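PDB 5OHU: soluble lytic murein transglycosylase from Pseudomonas aeruginosa, which cleaves the glycan strands of bacterial peptidoglycan as a lytic transglycosylase, acting in both exolytic and endolytic fashion. Local coordinates for residues 292-297 with 311-316; 243-248 with 275-280; 401-406 with 438-443. All blocks are in the same frame, centred on the assembly; numbering follows the deposited sequence. Where two conformers were deposited one is given.

Contact 1: 292-297 with 311-316; sequences RALPLM and EWRTRL
Leu294 and Arg313 bring their CA atoms to 6.4 Å where helices 293-297 and 311-316 pass in nearly opposite directions, with 149° between their N-to-C senses. These segments lie on successive helices, 293-300 and 307-319, and so make an alpha-helical hairpin, as in the superhelical ring of Slt70-type transglycosylases. The axes stay 10.3 Å apart, and the gap is filled by side chains that are all buried. Leu316 is the central wedge: its CD2 branch enters between Ala293 and Leu294, 3.6 Å from Ala293 CB and touching Leu294 CG almost as closely. Its CG lies opposite the backbone N (chi1 178°), which carries the branched end across toward the other helix. Leu294 sends CD2 over the aliphatic part of Arg313, 3.6 Å from Arg313 CG. Met297 and Arg313 run past each other in opposite senses. A bend at the last torsion of Met297 (chi3 -58°) turns its methyl CE back onto the 311-316 backbone, 3.6 Å from Arg313 CA, and toward Leu316 CD2 as well. Helix 271-287 backs both segments, meeting Ala293 through Leu285 and Ala286, and Trp312 through Leu283 and Lys287. Arg313 was deposited in two conformers; in the one described, Met297 C lies over one face of the guanidinium, and NH1 bonds to the carbonyl of Asp301, while Met297 O, 3.3 Å from Arg313 NH1, sits at too poor an angle to be a second acceptor.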
loop_
_atom_site.group_PDB
_atom_site.type_symbol
_atom_site.label_atom_id
_atom_site.label_comp_id
_atom_site.label_asym_id
_atom_site.label_seq_id
_atom_site.Cartn_x
_atom_site.Cartn_y
_atom_site.Cartn_z
ATOM N N ARG A 292 -2.013 7.197 29.393
ATOM C CA ARG A 292 -0.602 7.435 29.663
ATOM C C ARG A 292 0.154 7.825 28.394
ATOM O O ARG A 292 1.218 8.433 28.490
ATOM C CB ARG A 292 0.019 6.196 30.329
ATOM C CG ARG A 292 -0.387 6.041 31.796
ATOM C CD ARG A 292 0.178 4.755 32.413
ATOM N NE ARG A 292 -0.530 3.570 31.946
ATOM C CZ ARG A 292 -0.294 2.335 32.378
ATOM N NH1 ARG A 292 0.648 2.115 33.290
ATOM N NH2 ARG A 292 -0.995 1.327 31.873
ATOM N N ALA A 293 -0.388 7.522 27.206
ATOM C CA ALA A 293 0.263 7.929 25.957
ATOM C C ALA A 293 0.355 9.443 25.836
ATOM O O ALA A 293 1.357 9.969 25.340
ATOM C CB ALA A 293 -0.497 7.352 24.763
ATOM N N LEU A 294 -0.675 10.158 26.288
ATOM C CA LEU A 294 -0.750 11.603 26.052
ATOM C C LEU A 294 0.382 12.396 26.677
ATOM O O LEU A 294 0.940 13.257 25.980
ATOM C CB LEU A 294 -2.092 12.152 26.543
ATOM C CG LEU A 294 -3.287 11.804 25.673
ATOM C CD1 LEU A 294 -4.540 12.182 26.418
ATOM C CD2 LEU A 294 -3.205 12.539 24.338
ATOM N N PRO A 295 0.736 12.233 27.965
ATOM C CA PRO A 295 1.874 13.026 28.485
ATOM C C PRO A 295 3.175 12.697 27.783
ATOM O O PRO A 295 3.962 13.591 27.447
ATOM C CB PRO A 295 1.915 12.657 29.982
ATOM C CG PRO A 295 0.500 12.171 30.303
ATOM C CD PRO A 295 0.064 11.467 29.037
ATOM N N LEU A 296 3.396 11.414 27.520
ATOM C CA LEU A 296 4.584 10.978 26.802
ATOM C C LEU A 296 4.655 11.600 25.405
ATOM O O LEU A 296 5.691 12.140 25.001
ATOM C CB LEU A 296 4.570 9.452 26.719
ATOM C CG LEU A 296 5.799 8.814 26.124
ATOM C CD1 LEU A 296 6.964 9.160 27.030
ATOM C CD2 LEU A 296 5.637 7.288 25.930
ATOM N N MET A 297 3.568 11.511 24.644
ATOM C CA MET A 297 3.585 12.044 23.285
ATOM C C MET A 297 3.725 13.559 23.305
ATOM O O MET A 297 4.414 14.135 22.465
ATOM C CB MET A 297 2.308 11.635 22.539
ATOM C CG MET A 297 2.129 10.135 22.282
ATOM S SD MET A 297 0.616 9.708 21.361
ATOM C CE MET A 297 -0.623 10.396 22.438
ATOM N N GLU A 311 -1.782 12.732 14.902
ATOM C CA GLU A 311 -3.111 12.198 14.641
ATOM C C GLU A 311 -3.550 11.251 15.752
ATOM O O GLU A 311 -4.726 11.231 16.124
ATOM C CB GLU A 311 -3.132 11.481 13.283
ATOM C CG GLU A 311 -2.982 12.393 12.072
ATOM C CD GLU A 311 -3.418 11.733 10.756
ATOM O OE1 GLU A 311 -2.849 10.671 10.410
ATOM O OE2 GLU A 311 -4.309 12.280 10.057
ATOM N N TRP A 312 -2.623 10.456 16.291
ATOM C CA TRP A 312 -3.029 9.516 17.329
ATOM C C TRP A 312 -3.175 10.203 18.668
ATOM O O TRP A 312 -3.989 9.786 19.490
ATOM C CB TRP A 312 -2.069 8.330 17.385
ATOM C CG TRP A 312 -2.653 7.323 16.526
ATOM C CD1 TRP A 312 -2.320 7.044 15.229
ATOM C CD2 TRP A 312 -3.775 6.505 16.841
ATOM N NE1 TRP A 312 -3.160 6.076 14.725
ATOM C CE2 TRP A 312 -4.067 5.735 15.694
ATOM C CE3 TRP A 312 -4.569 6.349 17.987
ATOM C CZ2 TRP A 312 -5.092 4.795 15.667
ATOM C CZ3 TRP A 312 -5.611 5.421 17.956
ATOM C CH2 TRP A 312 -5.853 4.651 16.804
ATOM N N ARG A 313 -2.439 11.281 18.882
ATOM C CA ARG A 313 -2.700 12.146 20.025
ATOM C C ARG A 313 -4.111 12.720 19.956
ATOM O O ARG A 313 -4.851 12.723 20.949
ATOM C CB ARG A 313 -1.659 13.269 20.071
ATOM C CG ARG A 313 -1.491 13.879 21.445
ATOM C CD ARG A 313 -0.778 15.234 21.437
ATOM N NE ARG A 313 0.568 15.156 20.896
ATOM C CZ ARG A 313 1.420 16.177 20.873
ATOM N NH1 ARG A 313 2.629 16.005 20.358
ATOM N NH2 ARG A 313 1.075 17.356 21.374
ATOM N N THR A 314 -4.524 13.189 18.766
ATOM C CA THR A 314 -5.877 13.737 18.621
ATOM C C THR A 314 -6.933 12.640 18.697
ATOM O O THR A 314 -7.974 12.818 19.342
ATOM C CB THR A 314 -6.036 14.512 17.305
ATOM O OG1 THR A 314 -4.896 15.363 17.080
ATOM C CG2 THR A 314 -7.296 15.393 17.365
ATOM N N ARG A 315 -6.678 11.496 18.051
ATOM C CA ARG A 315 -7.616 10.379 18.113
ATOM C C ARG A 315 -7.839 9.930 19.551
ATOM O O ARG A 315 -8.976 9.676 19.969
ATOM C CB ARG A 315 -7.100 9.215 17.261
ATOM C CG ARG A 315 -7.309 9.426 15.766
ATOM C CD ARG A 315 -6.600 8.391 14.886
ATOM N NE ARG A 315 -6.953 8.667 13.500
ATOM C CZ ARG A 315 -6.146 8.542 12.456
ATOM N NH1 ARG A 315 -4.902 8.109 12.612
ATOM N NH2 ARG A 315 -6.593 8.850 11.247
ATOM N N LEU A 316 -6.761 9.851 20.328
ATOM C CA LEU A 316 -6.870 9.398 21.701
ATOM C C LEU A 316 -7.700 10.376 22.526
ATOM O O LEU A 316 -8.548 9.961 23.321
ATOM C CB LEU A 316 -5.470 9.217 22.292
ATOM C CG LEU A 316 -5.338 8.779 23.756
ATOM C CD1 LEU A 316 -6.145 7.520 24.035
ATOM C CD2 LEU A 316 -3.886 8.530 24.107
#

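Contact 2: 243-248 with 275-280; sequences LGLRRL and VAIARE
Arg246 and Ile277 supply most of the contact, and it is mainly a matter of hydrocarbon. The Arg246 chain runs across the Ile277 side chain at about a right angle and sets CD 3.9 Å from Ile277 CG1. Next to this crossing, Leu245 CB meets the other branch of the isoleucine, CG2, at 4.1 Å. On the remaining flank the stem of Glu280 packs on the stem of Arg246, with Glu280 CB 4.0 Å from Arg246 CG. Glu280 CG, swung opposite its backbone N (chi1 -172°), lies beside the carbonyl O of Arg246.

The backbones beneath run almost parallel, 14° apart, with axes 9.2 Å from each other. This is the relation of alternate helices in an alpha-alpha superhelix: helix 253-263 comes between 235-251 and 271-287 in the chain and touches both, Leu259 reaching Leu245 and Leu260 reaching Ile277.

The charged end of Arg246 finds its partner outside the two segments. Bends at chi2 and chi3 fold the guanidinium back over its own helix, where Leu243 CA lies 3.8 Å above one face, toward the rim. Ile277 CG1 sits at the guanidinium edge, near its plane. The ionic partner of this group is Glu190 on helix 178-190, which forms a salt bridge with Arg246 NH2.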
loop_
_atom_site.group_PDB
_atom_site.type_symbol
_atom_site.label_atom_id
_atom_site.label_comp_id
_atom_site.label_asym_id
_atom_site.label_seq_id
_atom_site.Cartn_x
_atom_site.Cartn_y
_atom_site.Cartn_z
ATOM N N LEU A 243 16.594 -0.826 20.974
ATOM C CA LEU A 243 15.996 -1.724 19.995
ATOM C C LEU A 243 14.969 -2.627 20.658
ATOM O O LEU A 243 13.849 -2.799 20.151
ATOM C CB LEU A 243 17.083 -2.552 19.299
ATOM C CG LEU A 243 16.564 -3.410 18.138
ATOM C CD1 LEU A 243 17.522 -3.319 16.970
ATOM C CD2 LEU A 243 16.400 -4.846 18.573
ATOM N N GLY A 244 15.326 -3.188 21.815
ATOM C CA GLY A 244 14.402 -4.075 22.503
ATOM C C GLY A 244 13.137 -3.373 22.959
ATOM O O GLY A 244 12.039 -3.920 22.848
ATOM N N LEU A 245 13.260 -2.141 23.452
ATOM C CA LEU A 245 12.050 -1.444 23.881
ATOM C C LEU A 245 11.153 -1.105 22.704
ATOM O O LEU A 245 9.925 -1.177 22.818
ATOM C CB LEU A 245 12.380 -0.181 24.668
ATOM C CG LEU A 245 13.131 -0.450 25.960
ATOM C CD1 LEU A 245 13.863 0.791 26.441
ATOM C CD2 LEU A 245 12.137 -0.936 26.976
ATOM N N ARG A 246 11.742 -0.746 21.563
ATOM C CA ARG A 246 10.928 -0.468 20.379
ATOM C C ARG A 246 10.220 -1.725 19.907
ATOM O O ARG A 246 9.046 -1.682 19.517
ATOM C CB ARG A 246 11.794 0.116 19.257
ATOM C CG ARG A 246 11.692 1.643 19.155
ATOM C CD ARG A 246 13.044 2.311 19.077
ATOM N NE ARG A 246 13.940 1.639 18.140
ATOM C CZ ARG A 246 15.270 1.656 18.223
ATOM N NH1 ARG A 246 15.872 2.318 19.212
ATOM N NH2 ARG A 246 15.986 1.001 17.317
ATOM N N ARG A 247 10.921 -2.856 19.933
ATOM C CA ARG A 247 10.296 -4.122 19.576
ATOM C C ARG A 247 9.205 -4.471 20.579
ATOM O O ARG A 247 8.061 -4.753 20.200
ATOM C CB ARG A 247 11.373 -5.213 19.508
ATOM C CG ARG A 247 10.886 -6.640 19.229
ATOM C CD ARG A 247 10.420 -6.889 17.784
ATOM N NE ARG A 247 11.237 -6.235 16.760
ATOM C CZ ARG A 247 12.300 -6.788 16.174
ATOM N NH1 ARG A 247 12.700 -8.001 16.520
ATOM N NH2 ARG A 247 12.961 -6.129 15.227
ATOM N N LEU A 248 9.531 -4.400 21.873
ATOM C CA LEU A 248 8.577 -4.758 22.916
ATOM C C LEU A 248 7.328 -3.895 22.867
ATOM O O LEU A 248 6.232 -4.354 23.226
ATOM C CB LEU A 248 9.253 -4.625 24.286
ATOM C CG LEU A 248 8.552 -5.139 25.535
ATOM C CD1 LEU A 248 8.299 -6.644 25.421
ATOM C CD2 LEU A 248 9.407 -4.803 26.769
ATOM N N VAL A 275 13.787 9.871 21.688
ATOM C CA VAL A 275 12.578 10.333 21.011
ATOM C C VAL A 275 11.944 9.197 20.223
ATOM O O VAL A 275 10.723 9.032 20.224
ATOM C CB VAL A 275 12.884 11.545 20.110
ATOM C CG1 VAL A 275 11.893 11.622 18.980
ATOM C CG2 VAL A 275 12.821 12.824 20.923
ATOM N N ALA A 276 12.755 8.387 19.550
ATOM C CA ALA A 276 12.206 7.274 18.786
ATOM C C ALA A 276 11.514 6.279 19.702
ATOM O O ALA A 276 10.393 5.839 19.422
ATOM C CB ALA A 276 13.311 6.574 17.987
ATOM N N ILE A 277 12.176 5.902 20.803
ATOM C CA ILE A 277 11.569 4.976 21.751
ATOM C C ILE A 277 10.238 5.525 22.243
ATOM O O ILE A 277 9.198 4.851 22.183
ATOM C CB ILE A 277 12.524 4.708 22.925
ATOM C CG1 ILE A 277 13.818 4.076 22.419
ATOM C CG2 ILE A 277 11.855 3.798 23.921
ATOM C CD1 ILE A 277 14.911 3.988 23.502
ATOM N N ALA A 278 10.259 6.768 22.731
ATOM C CA ALA A 278 9.070 7.383 23.303
ATOM C C ALA A 278 7.938 7.440 22.290
ATOM O O ALA A 278 6.779 7.165 22.622
ATOM C CB ALA A 278 9.401 8.788 23.805
ATOM N N ARG A 279 8.254 7.783 21.044
ATOM C CA ARG A 279 7.202 7.885 20.042
ATOM C C ARG A 279 6.621 6.516 19.705
ATOM O O ARG A 279 5.398 6.379 19.572
ATOM C CB ARG A 279 7.726 8.611 18.803
ATOM C CG ARG A 279 7.938 10.118 19.068
ATOM C CD ARG A 279 8.274 10.908 17.782
ATOM N NE ARG A 279 8.766 12.260 18.061
ATOM C CZ ARG A 279 9.346 13.047 17.155
ATOM N NH1 ARG A 279 9.511 12.615 15.911
ATOM N NH2 ARG A 279 9.776 14.258 17.490
ATOM N N GLU A 280 7.456 5.477 19.629
ATOM C CA GLU A 280 6.908 4.151 19.344
ATOM C C GLU A 280 6.086 3.623 20.516
ATOM O O GLU A 280 5.018 3.039 20.313
ATOM C CB GLU A 280 8.021 3.167 18.981
ATOM C CG GLU A 280 7.500 1.826 18.477
ATOM C CD GLU A 280 6.398 1.973 17.418
ATOM O OE1 GLU A 280 5.229 1.621 17.709
ATOM O OE2 GLU A 280 6.694 2.447 16.300
#

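Contact 3: 401-406 with 438-443; sequences LQRVRN and RDELIA
The guanidinium of Arg403 and the carboxylate of Glu440 approach with their planes 61° apart, the oxygen OE2 coming obliquely to the guanidinium. Glu440 OE2 stays 4.0 Å from Arg403 NH1, too far for a salt bridge, so any attraction is probably a loose one between charges. The same oxygen lies 3.8 Å from Arg403 CD. Two other guanidinium groups each carry an apolar methyl over one face, offset toward the rim, from within their own helix: Leu401 CD1 over Arg405, and Ile442 CD1 over Arg438.

The other carboxylate oxygen of Glu440, OE1, accepts the backbone N-H of Asp437, just before the first turn of helix 438-450. This is the side-chain-to-backbone half of a capping box, and it fixes the carboxylate at the helix start. Glu440 CG is placed beside its own backbone N (chi1 -71°), and the stem below it packs on Val404, whose CG2 is 3.5 Å from Glu440 CB. Deeper in, the small side chain of Ala443 sits where the backbones come closest, the CA atoms of Leu401 and Ala443 being 5.4 Å apart. Its CB lies 4.1 Å from Leu401 CA and also touches Leu401 CD1 and Val404 CB at longer range.

The helices cross at -69° with axes 9.0 Å apart, in the region of the L domain. Leu447, further along helix 438-450, meets Leu401, Val404 and Arg405, while Val400 of helix 398-406 meets Asp439 and Glu440. Beyond the end of helix 398-406, Thr410 of helix 408-418 bonds to the carbonyl of Val404.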
loop_
_atom_site.group_PDB
_atom_site.type_symbol
_atom_site.label_atom_id
_atom_site.label_comp_id
_atom_site.label_asym_id
_atom_site.label_seq_id
_atom_site.Cartn_x
_atom_site.Cartn_y
_atom_site.Cartn_z
ATOM N N LEU A 401 -7.883 12.223 -26.605
ATOM C CA LEU A 401 -8.367 10.852 -26.735
ATOM C C LEU A 401 -7.652 10.124 -27.868
ATOM O O LEU A 401 -7.237 8.966 -27.715
ATOM C CB LEU A 401 -9.878 10.848 -26.961
ATOM C CG LEU A 401 -10.567 9.507 -27.237
ATOM C CD1 LEU A 401 -10.146 8.436 -26.234
ATOM C CD2 LEU A 401 -12.068 9.678 -27.203
ATOM N N GLN A 402 -7.487 10.792 -29.012
ATOM C CA GLN A 402 -6.789 10.168 -30.129
ATOM C C GLN A 402 -5.340 9.873 -29.763
ATOM O O GLN A 402 -4.851 8.763 -29.986
ATOM C CB GLN A 402 -6.876 11.057 -31.367
ATOM C CG GLN A 402 -6.896 10.267 -32.668
ATOM C CD GLN A 402 -6.909 11.155 -33.896
ATOM O OE1 GLN A 402 -6.247 12.193 -33.932
ATOM N NE2 GLN A 402 -7.671 10.753 -34.911
ATOM N N ARG A 403 -4.647 10.858 -29.180
ATOM C CA ARG A 403 -3.286 10.655 -28.681
ATOM C C ARG A 403 -3.180 9.371 -27.863
ATOM O O ARG A 403 -2.296 8.539 -28.095
ATOM C CB ARG A 403 -2.860 11.854 -27.826
ATOM C CG ARG A 403 -1.419 12.319 -27.992
ATOM C CD ARG A 403 -1.110 13.481 -27.038
ATOM N NE ARG A 403 -1.946 14.661 -27.280
ATOM C CZ ARG A 403 -2.124 15.658 -26.411
ATOM N NH1 ARG A 403 -1.536 15.622 -25.221
ATOM N NH2 ARG A 403 -2.901 16.689 -26.726
ATOM N N VAL A 404 -4.100 9.185 -26.917
ATOM C CA VAL A 404 -4.020 8.037 -26.023
ATOM C C VAL A 404 -4.365 6.747 -26.765
ATOM O O VAL A 404 -3.685 5.729 -26.606
ATOM C CB VAL A 404 -4.907 8.268 -24.782
ATOM C CG1 VAL A 404 -5.276 6.948 -24.106
ATOM C CG2 VAL A 404 -4.186 9.178 -23.799
ATOM N N ARG A 405 -5.395 6.763 -27.606
ATOM C CA ARG A 405 -5.661 5.550 -28.367
ATOM C C ARG A 405 -4.606 5.304 -29.449
ATOM O O ARG A 405 -4.488 4.175 -29.931
ATOM C CB ARG A 405 -7.064 5.590 -28.983
ATOM C CG ARG A 405 -7.480 4.238 -29.572
ATOM C CD ARG A 405 -8.951 4.160 -29.932
ATOM N NE ARG A 405 -9.543 5.475 -30.143
ATOM C CZ ARG A 405 -10.780 5.793 -29.778
ATOM N NH1 ARG A 405 -11.248 7.014 -30.000
ATOM N NH2 ARG A 405 -11.550 4.890 -29.180
ATOM N N ASN A 406 -3.817 6.319 -29.816
ATOM C CA ASN A 406 -2.749 6.148 -30.798
ATOM C C ASN A 406 -1.438 5.663 -30.195
ATOM O O ASN A 406 -0.584 5.163 -30.938
ATOM C CB ASN A 406 -2.464 7.460 -31.542
ATOM C CG ASN A 406 -3.373 7.670 -32.741
ATOM O OD1 ASN A 406 -4.105 6.770 -33.155
ATOM N ND2 ASN A 406 -3.325 8.871 -33.307
ATOM N N ARG A 438 -2.900 14.144 -16.576
ATOM C CA ARG A 438 -4.248 14.045 -16.021
ATOM C C ARG A 438 -5.289 13.820 -17.110
ATOM O O ARG A 438 -6.124 12.915 -17.004
ATOM C CB ARG A 438 -4.581 15.298 -15.209
ATOM C CG ARG A 438 -5.862 15.168 -14.380
ATOM C CD ARG A 438 -6.019 16.320 -13.396
ATOM N NE ARG A 438 -7.190 16.153 -12.538
ATOM C CZ ARG A 438 -8.399 16.625 -12.826
ATOM N NH1 ARG A 438 -8.597 17.294 -13.954
ATOM N NH2 ARG A 438 -9.411 16.428 -11.990
ATOM N N ASP A 439 -5.252 14.636 -18.168
ATOM C CA ASP A 439 -6.227 14.492 -19.246
ATOM C C ASP A 439 -6.097 13.138 -19.928
ATOM O O ASP A 439 -7.102 12.518 -20.295
ATOM C CB ASP A 439 -6.054 15.612 -20.272
ATOM C CG ASP A 439 -5.950 16.982 -19.634
ATOM O OD1 ASP A 439 -5.096 17.160 -18.737
ATOM O OD2 ASP A 439 -6.722 17.882 -20.030
ATOM N N GLU A 440 -4.864 12.668 -20.114
ATOM C CA GLU A 440 -4.654 11.375 -20.748
ATOM C C GLU A 440 -5.158 10.247 -19.859
ATOM O O GLU A 440 -5.824 9.318 -20.329
ATOM C CB GLU A 440 -3.174 11.197 -21.079
ATOM C CG GLU A 440 -2.688 12.080 -22.223
ATOM C CD GLU A 440 -1.179 12.042 -22.390
ATOM O OE1 GLU A 440 -0.456 11.996 -21.368
ATOM O OE2 GLU A 440 -0.717 12.055 -23.550
ATOM N N LEU A 441 -4.845 10.318 -18.565
ATOM C CA LEU A 441 -5.368 9.347 -17.614
ATOM C C LEU A 441 -6.887 9.259 -17.690
ATOM O O LEU A 441 -7.458 8.164 -17.629
ATOM C CB LEU A 441 -4.932 9.722 -16.199
ATOM C CG LEU A 441 -3.462 9.508 -15.860
ATOM C CD1 LEU A 441 -3.200 10.056 -14.486
ATOM C CD2 LEU A 441 -3.098 8.028 -15.931
ATOM N N ILE A 442 -7.554 10.409 -17.824
ATOM C CA ILE A 442 -9.008 10.431 -17.936
ATOM C C ILE A 442 -9.454 9.745 -19.224
ATOM O O ILE A 442 -10.386 8.929 -19.219
ATOM C CB ILE A 442 -9.524 11.882 -17.841
ATOM C CG1 ILE A 442 -9.483 12.374 -16.386
ATOM C CG2 ILE A 442 -10.926 11.995 -18.398
ATOM C CD1 ILE A 442 -9.480 13.873 -16.247
ATOM N N ALA A 443 -8.780 10.040 -20.339
ATOM C CA ALA A 443 -9.098 9.362 -21.591
ATOM C C ALA A 443 -8.891 7.856 -21.475
ATOM O O ALA A 443 -9.724 7.069 -21.946
ATOM C CB ALA A 443 -8.256 9.937 -22.729
#

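In the fold
From the N terminus, contact 2 comes first and joins helix 235-251 to helix 271-287 across 26 residues that include helix 253-263. Contact 1 follows, closing a shorter loop of 13 residues between helices 293-300 and 307-319. The two are in series and adjoin: helix 293-300 comes directly after helix 271-287, and Leu296 CD2 packs 3.5 Å from Ala278 O. Contact 3 closes 31 residues, with helices 408-418 and 422-433 inside, on the opposite side of the chain's centre, its centre about 46 Å from that of contact 1. None of the three loops nests in or crosses another; contacts 1 and 2 tie together consecutive helices from 235-251 to 307-319, contact 3 the L-domain region.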